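Rieske iron-sulfur protein soxF (Sulfolobus acidocaldarius, PDB 1JM1) carries a [2Fe-2S] cluster of the Rieske type and probably passes electrons within an archaeal respiratory chain, as the iron-sulfur protein of a quinol oxidase. Local coordinates at residues D154-S157 with S158-D161; P181-N184 with L185-D188; G114-K118 with G119-H123. All coordinates share one frame; numbering follows the deposited sequence. Where two conformers were deposited one is given.

Contact 1: residues D154-S157 with S158-D161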
loop_
_atom_site.group_PDB
_atom_site.type_symbol
_atom_site.label_atom_id
_atom_site.label_comp_id
_atom_site.label_asym_id
_atom_site.label_seq_id
_atom_site.Cartn_x
_atom_site.Cartn_y
_atom_site.Cartn_z
ATOM N N ASP A 154 -12.140 -0.229 -0.425
ATOM C CA ASP A 154 -13.548 -0.635 -0.451
ATOM C C ASP A 154 -13.847 -1.106 -1.880
ATOM O O ASP A 154 -13.681 -0.333 -2.844
ATOM C CB ASP A 154 -14.439 0.502 -0.041
ATOM C CG ASP A 154 -15.906 0.155 0.058
ATOM O OD1 ASP A 154 -16.226 -1.023 0.205
ATOM O OD2 ASP A 154 -16.735 1.085 0.120
ATOM N N TYR A 155 -14.390 -2.275 -2.050
ATOM C CA TYR A 155 -14.796 -2.823 -3.327
ATOM C C TYR A 155 -16.323 -2.680 -3.446
ATOM O O TYR A 155 -17.064 -3.141 -2.593
ATOM C CB TYR A 155 -14.356 -4.304 -3.393
ATOM C CG TYR A 155 -14.884 -5.071 -4.563
ATOM C CD1 TYR A 155 -14.360 -4.919 -5.866
ATOM C CD2 TYR A 155 -15.875 -6.001 -4.402
ATOM C CE1 TYR A 155 -14.841 -5.677 -6.924
ATOM C CE2 TYR A 155 -16.363 -6.730 -5.458
ATOM C CZ TYR A 155 -15.894 -6.540 -6.716
ATOM O OH TYR A 155 -16.378 -7.210 -7.833
ATOM N N ASP A 156 -16.741 -2.067 -4.524
ATOM C CA ASP A 156 -18.158 -1.899 -4.839
ATOM C C ASP A 156 -18.601 -3.170 -5.592
ATOM O O ASP A 156 -18.249 -3.357 -6.758
ATOM C CB ASP A 156 -18.385 -0.646 -5.676
ATOM C CG ASP A 156 -19.832 -0.365 -5.946
ATOM O OD1 ASP A 156 -20.657 -1.278 -5.906
ATOM O OD2 ASP A 156 -20.190 0.800 -6.206
ATOM N N SER A 157 -19.341 -4.014 -4.925
ATOM C CA SER A 157 -19.730 -5.288 -5.509
ATOM C C SER A 157 -20.721 -5.093 -6.696
ATOM O O SER A 157 -20.871 -6.013 -7.449
ATOM C CB SER A 157 -20.540 -6.073 -4.467
ATOM O OG SER A 157 -21.732 -5.436 -3.953
ATOM N N SER A 158 -21.362 -3.957 -6.798
ATOM C CA SER A 158 -22.292 -3.723 -7.924
ATOM C C SER A 158 -21.564 -3.462 -9.233
ATOM O O SER A 158 -22.058 -3.778 -10.310
ATOM C CB SER A 158 -23.196 -2.517 -7.550
ATOM O OG SER A 158 -22.715 -1.158 -7.588
ATOM N N THR A 159 -20.385 -2.818 -9.128
ATOM C CA THR A 159 -19.690 -2.301 -10.305
ATOM C C THR A 159 -18.361 -2.956 -10.549
ATOM O O THR A 159 -17.814 -2.839 -11.652
ATOM C CB THR A 159 -19.471 -0.788 -10.222
ATOM O OG1 THR A 159 -18.598 -0.588 -9.089
ATOM C CG2 THR A 159 -20.786 -0.037 -10.010
ATOM N N GLY A 160 -17.779 -3.591 -9.529
ATOM C CA GLY A 160 -16.426 -4.122 -9.626
ATOM C C GLY A 160 -15.345 -3.084 -9.334
ATOM O O GLY A 160 -14.159 -3.435 -9.391
ATOM N N ASP A 161 -15.684 -1.843 -9.041
ATOM C CA ASP A 161 -14.679 -0.821 -8.813
ATOM C C ASP A 161 -14.117 -0.919 -7.421
ATOM O O ASP A 161 -14.802 -1.150 -6.418
ATOM C CB ASP A 161 -15.296 0.538 -9.070
ATOM C CG ASP A 161 -15.523 0.807 -10.571
ATOM O OD1 ASP A 161 -14.828 0.245 -11.408
ATOM O OD2 ASP A 161 -16.450 1.614 -10.821
HETATM O O HOH W 1 -22.642 1.549 -6.857
#

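Contact 2: residues P181-N184 with L185-D188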
loop_
_atom_site.group_PDB
_atom_site.type_symbol
_atom_site.label_atom_id
_atom_site.label_comp_id
_atom_site.label_asym_id
_atom_site.label_seq_id
_atom_site.Cartn_x
_atom_site.Cartn_y
_atom_site.Cartn_z
ATOM N N PRO A 181 -3.575 10.036 10.462
ATOM C CA PRO A 181 -3.824 9.634 9.068
ATOM C C PRO A 181 -4.281 10.799 8.185
ATOM O O PRO A 181 -3.843 10.938 7.059
ATOM C CB PRO A 181 -4.904 8.558 9.242
ATOM C CG PRO A 181 -4.613 7.979 10.617
ATOM C CD PRO A 181 -4.252 9.182 11.437
ATOM N N GLN A 182 -5.174 11.648 8.728
ATOM C CA GLN A 182 -5.734 12.750 7.948
ATOM C C GLN A 182 -4.721 13.795 7.572
ATOM O O GLN A 182 -4.952 14.549 6.614
ATOM C CB GLN A 182 -6.920 13.396 8.705
ATOM C CG GLN A 182 -8.163 12.491 8.799
ATOM C CD GLN A 182 -8.123 11.541 9.993
ATOM O OE1 GLN A 182 -7.163 11.425 10.726
ATOM N NE2 GLN A 182 -9.264 10.874 10.190
ATOM N N ASP A 183 -3.549 13.822 8.227
ATOM C CA ASP A 183 -2.458 14.681 7.763
ATOM C C ASP A 183 -1.942 14.256 6.389
ATOM O O ASP A 183 -1.170 15.008 5.786
ATOM C CB ASP A 183 -1.372 14.768 8.802
ATOM C CG ASP A 183 -1.747 15.617 9.998
ATOM O OD1 ASP A 183 -2.747 16.404 9.909
ATOM O OD2 ASP A 183 -1.021 15.475 10.993
ATOM N N ASN A 184 -2.330 13.109 5.885
ATOM C CA ASN A 184 -2.036 12.748 4.499
ATOM C C ASN A 184 -2.765 13.654 3.515
ATOM O O ASN A 184 -2.377 13.701 2.344
ATOM C CB ASN A 184 -2.349 11.295 4.244
ATOM C CG ASN A 184 -1.416 10.392 4.994
ATOM O OD1 ASN A 184 -0.302 10.796 5.329
ATOM N ND2 ASN A 184 -1.820 9.140 5.222
ATOM N N LEU A 185 -3.759 14.379 3.974
ATOM C CA LEU A 185 -4.460 15.359 3.128
ATOM C C LEU A 185 -3.716 16.660 3.017
ATOM O O LEU A 185 -4.148 17.535 2.253
ATOM C CB LEU A 185 -5.887 15.580 3.681
ATOM C CG LEU A 185 -6.765 14.307 3.701
ATOM C CD1 LEU A 185 -7.990 14.551 4.581
ATOM C CD2 LEU A 185 -7.158 13.902 2.301
ATOM N N LEU A 186 -2.648 16.870 3.773
ATOM C CA LEU A 186 -1.847 18.075 3.656
ATOM C C LEU A 186 -0.914 17.998 2.442
ATOM O O LEU A 186 -0.289 16.961 2.197
ATOM C CB LEU A 186 -1.010 18.271 4.908
ATOM C CG LEU A 186 -1.834 18.428 6.201
ATOM C CD1 LEU A 186 -0.867 18.453 7.366
ATOM C CD2 LEU A 186 -2.699 19.695 6.191
ATOM N N TYR A 187 -0.805 19.082 1.731
ATOM C CA TYR A 187 0.114 19.228 0.597
ATOM C C TYR A 187 1.476 19.595 1.114
ATOM O O TYR A 187 1.728 20.615 1.733
ATOM C CB TYR A 187 -0.426 20.344 -0.319
ATOM C CG TYR A 187 0.522 20.600 -1.489
ATOM C CD1 TYR A 187 0.720 19.706 -2.538
ATOM C CD2 TYR A 187 1.209 21.785 -1.508
ATOM C CE1 TYR A 187 1.570 19.957 -3.586
ATOM C CE2 TYR A 187 2.093 22.073 -2.547
ATOM C CZ TYR A 187 2.228 21.126 -3.509
ATOM O OH TYR A 187 3.085 21.489 -4.533
ATOM N N ASP A 188 2.463 18.770 0.777
ATOM C CA ASP A 188 3.878 18.983 1.058
ATOM C C ASP A 188 4.610 19.015 -0.248
ATOM O O ASP A 188 4.717 17.979 -0.906
ATOM C CB ASP A 188 4.409 17.847 1.904
ATOM C CG ASP A 188 5.853 18.072 2.342
ATOM O OD1 ASP A 188 6.508 18.991 1.824
ATOM O OD2 ASP A 188 6.324 17.247 3.189
#

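Contact 3: residues G114-K118 with G119-H123. With MG (magnesium ion), chain B.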
loop_
_atom_site.group_PDB
_atom_site.type_symbol
_atom_site.label_atom_id
_atom_site.label_comp_id
_atom_site.label_asym_id
_atom_site.label_seq_id
_atom_site.Cartn_x
_atom_site.Cartn_y
_atom_site.Cartn_z
ATOM N N GLY A 114 13.468 -4.580 -3.398
ATOM C CA GLY A 114 12.320 -4.972 -4.227
ATOM C C GLY A 114 11.319 -5.763 -3.397
ATOM O O GLY A 114 11.369 -5.815 -2.158
ATOM N N LEU A 115 10.391 -6.382 -4.098
ATOM C CA LEU A 115 9.301 -7.123 -3.500
ATOM C C LEU A 115 9.608 -8.611 -3.639
ATOM O O LEU A 115 9.599 -9.175 -4.742
ATOM C CB LEU A 115 7.986 -6.741 -4.168
ATOM C CG LEU A 115 6.717 -7.446 -3.620
ATOM C CD1 LEU A 115 6.578 -7.276 -2.127
ATOM C CD2 LEU A 115 5.510 -6.944 -4.345
ATOM N N TYR A 116 9.913 -9.237 -2.520
ATOM C CA TYR A 116 10.203 -10.685 -2.432
ATOM C C TYR A 116 8.852 -11.376 -2.474
ATOM O O TYR A 116 8.135 -11.405 -1.476
ATOM C CB TYR A 116 10.994 -10.980 -1.156
ATOM C CG TYR A 116 11.213 -12.440 -0.901
ATOM C CD1 TYR A 116 10.852 -13.019 0.284
ATOM C CD2 TYR A 116 11.786 -13.273 -1.918
ATOM C CE1 TYR A 116 11.056 -14.365 0.557
ATOM C CE2 TYR A 116 11.968 -14.623 -1.640
ATOM C CZ TYR A 116 11.591 -15.171 -0.434
ATOM O OH TYR A 116 11.818 -16.490 -0.189
ATOM N N ALA A 117 8.502 -11.919 -3.617
ATOM C CA ALA A 117 7.128 -12.374 -3.832
ATOM C C ALA A 117 6.735 -13.490 -2.902
ATOM O O ALA A 117 5.649 -13.500 -2.324
ATOM C CB ALA A 117 6.981 -12.820 -5.300
ATOM N N LYS A 118 7.654 -14.476 -2.724
ATOM C CA LYS A 118 7.260 -15.648 -1.930
ATOM C C LYS A 118 6.914 -15.229 -0.520
ATOM O O LYS A 118 6.030 -15.836 0.123
ATOM C CB LYS A 118 8.392 -16.655 -1.894
ATOM C CG LYS A 118 8.102 -17.918 -1.157
ATOM C CD LYS A 118 9.279 -18.950 -1.336
ATOM C CE LYS A 118 9.272 -20.034 -0.277
ATOM N NZ LYS A 118 10.550 -20.690 0.173
ATOM N N GLY A 119 7.588 -14.242 0.018
ATOM C CA GLY A 119 7.366 -13.803 1.407
ATOM C C GLY A 119 6.517 -12.568 1.553
ATOM O O GLY A 119 6.287 -12.151 2.684
ATOM N N ALA A 120 6.118 -11.930 0.477
ATOM C CA ALA A 120 5.445 -10.642 0.510
ATOM C C ALA A 120 6.199 -9.628 1.335
ATOM O O ALA A 120 5.607 -8.853 2.093
ATOM C CB ALA A 120 3.992 -10.761 0.952
ATOM N N ASP A 121 7.525 -9.576 1.158
ATOM C CA ASP A 121 8.381 -8.678 1.894
ATOM C C ASP A 121 8.931 -7.599 1.000
ATOM O O ASP A 121 9.515 -7.892 -0.074
ATOM C CB ASP A 121 9.539 -9.460 2.550
ATOM C CG ASP A 121 9.089 -10.372 3.659
ATOM O OD1 ASP A 121 8.211 -9.956 4.459
ATOM O OD2 ASP A 121 9.612 -11.480 3.737
ATOM N N LEU A 122 8.739 -6.345 1.347
ATOM C CA LEU A 122 9.130 -5.206 0.539
ATOM C C LEU A 122 10.387 -4.556 1.152
ATOM O O LEU A 122 10.326 -4.046 2.295
ATOM C CB LEU A 122 7.989 -4.228 0.443
ATOM C CG LEU A 122 8.218 -2.973 -0.394
ATOM C CD1 LEU A 122 8.745 -3.284 -1.802
ATOM C CD2 LEU A 122 6.904 -2.181 -0.484
ATOM N N HIS A 123 11.500 -4.628 0.439
ATOM C CA HIS A 123 12.825 -4.251 0.920
ATOM C C HIS A 123 13.259 -2.933 0.258
ATOM O O HIS A 123 13.378 -2.861 -0.982
ATOM C CB HIS A 123 13.770 -5.431 0.589
ATOM C CG HIS A 123 15.186 -5.280 0.991
ATOM N ND1 HIS A 123 15.941 -6.428 1.195
ATOM C CD2 HIS A 123 16.014 -4.242 1.209
ATOM C CE1 HIS A 123 17.154 -6.019 1.494
ATOM N NE2 HIS A 123 17.280 -4.698 1.523
HETATM MG MG MG B . 9.416 -12.877 5.328
HETATM O O HOH W 2 7.482 -13.487 4.755
HETATM O O HOH W 3 8.569 -11.546 6.496
HETATM O O HOH W 4 11.329 -12.438 6.197
HETATM O O HOH W 5 9.277 -14.253 6.880
HETATM O O HOH W 6 10.271 -14.264 4.147
#

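Contact 1: residues D154-S157 with S158-D161
D156 and G160 close the tight inner part of this turn: G160 N donates to D156 O over 2.8 Å, almost in line with the C=O bond. The same oxygen accepts a second hydrogen bond, from T159 N at 3.2 Å, above the carbonyl plane. D156 N in turn gives a nearly straight bond to D161 O, 2.9 Å long, which continues the pairing of strands 151-155 and 161-167. G160 has a positive phi (84°) that a residue with a CB would tolerate poorly, and the Y155 ring passes close to its CA, CE1 3.5 Å from G160 CA. Y155 CG, anti to its own N (171°), sets the ring alongside that inner bend.

The outer side faces solvent, with S157 and S158 exposed. D156 OD1 receives S158 N at 2.9 Å, an Asx turn, and also S158 OG at 2.7 Å, both from one face of the carboxylate. A water joins D156 OD2 to S158 OG. With S158 modelled in two conformers, the hydroxyl link is doubtful as a fixed feature, and S158 N carries the turn. T159 OG1 accepts from D161 N in an ST turn, while D154 pairs with R12 and D161 with N17 beyond the turn. With an alanine at D156 the S158 amide would probably lose its side-chain acceptor and the water one of its two, leaving the S157-S158 bend freer to move.

Aspartate therefore suits this bend by offering a short acceptor to the chain that doubles back, and the donors round its carboxylate probably favour the ionised form.

Contact 2: residues P181-N184 with L185-D188
L186 lays its side chain next to that of D183, both pointing the same way, and its CD1 rests against the carboxylate with D183 OD1 3.8 Å away. With CG anti to its carbonyl carbon and beside N (chi1 -61°), L186 folds back along the turn it has just left, so that CG also lies 3.5 Å from D183 O. The partnership is of aliphatic carbon with a polar group. The carboxylate finds its hydrogen bond elsewhere, D183 OD2 accepting from T179 N.

L185 does the same one step earlier, over a backbone oxygen: its CB is 3.2 Å from Q182 O, and its CD1 reaches only loosely towards Q182 CB. Behind these side chains run the bonds of a 3-10 segment, each from N to the oxygen three residues back. N184 N donates to P181 O, L185 N to Q182 O at 2.9 Å and L186 N to D183 O at 3.1 Å. Proline suits the first position, since its nitrogen has no hydrogen to offer.

N184 turns the other way, into the protein, where N184 OD1 accepts from Y171 N and ND2 donates to A169 O; an asparagine, donor and acceptor in one group, fits two backbone partners. R178 NH1 bonds both D183 O and L186 O, tying the last turn to the extended chain that follows. The chemistry thus implies a loop fixed largely by polar bonds to the backbone, with leucine aliphatic groups lying against the carbonyls of its final turn.

Contact 3: residues G114-K118 with G119-H123
Y116 and D121 stand side by side on one hairpin face, the carboxylate at the ring's edge with D121 OD2 4.0 Å from Y116 CD1. D121 CG, anti to its carbonyl carbon (chi1 -68°), brings D121 OD2 to 2.1 Å from a magnesium ion, whose octahedron five waters complete. One water donates to D121 OD1 and another to G119 O, holding the ion to both strand and turn. K118 N sits over the centre of one ring face, and a CB on G119 would come too close to Y116 CD1, consistent with glycine here.

On the reverse face L115 and L122 form a non-hydrogen-bonded pair, L115 CD1 lying 4.2 Å from L122 CB, and L115 packs on L52 of helix 49-53. Y116-D121 and G114-H123 are hydrogen-bonded pairs, G114 N meeting H123 O on a lone pair at 3.0 Å. The H123 ring leads away from G114, and its ND1 hydrogen-bonds E110 O.

Opposite Y116 the second strand carries two residues, A120 and D121, in a G1 beta bulge whose left-handed position (phi 51°) is an alanine instead of the usual glycine. The bulge closes an antiparallel hairpin running directly into C124 of the Rieske cluster site.

All three contacts are local turns of the chain, but they lie in different parts of the fold, about 26 to 28 Å apart between centres. Contacts 1 and 2 are at the surface; contact 3 is partly buried and lies across the chain's centre from contact 2. Contacts 1 and 3 each join neighbouring antiparallel strands, the first in the three-stranded sheet with 13-17, the other in the larger mixed sheet, whose strand 121-123 leads to C124, whereas contact 2 is a helical turn inside a long loop. Chemistry follows place: an aspartate organises amides in contact 1, leucines lie against carbonyls in contact 2, and contact 3 divides into a leucine face and a hydrated magnesium face.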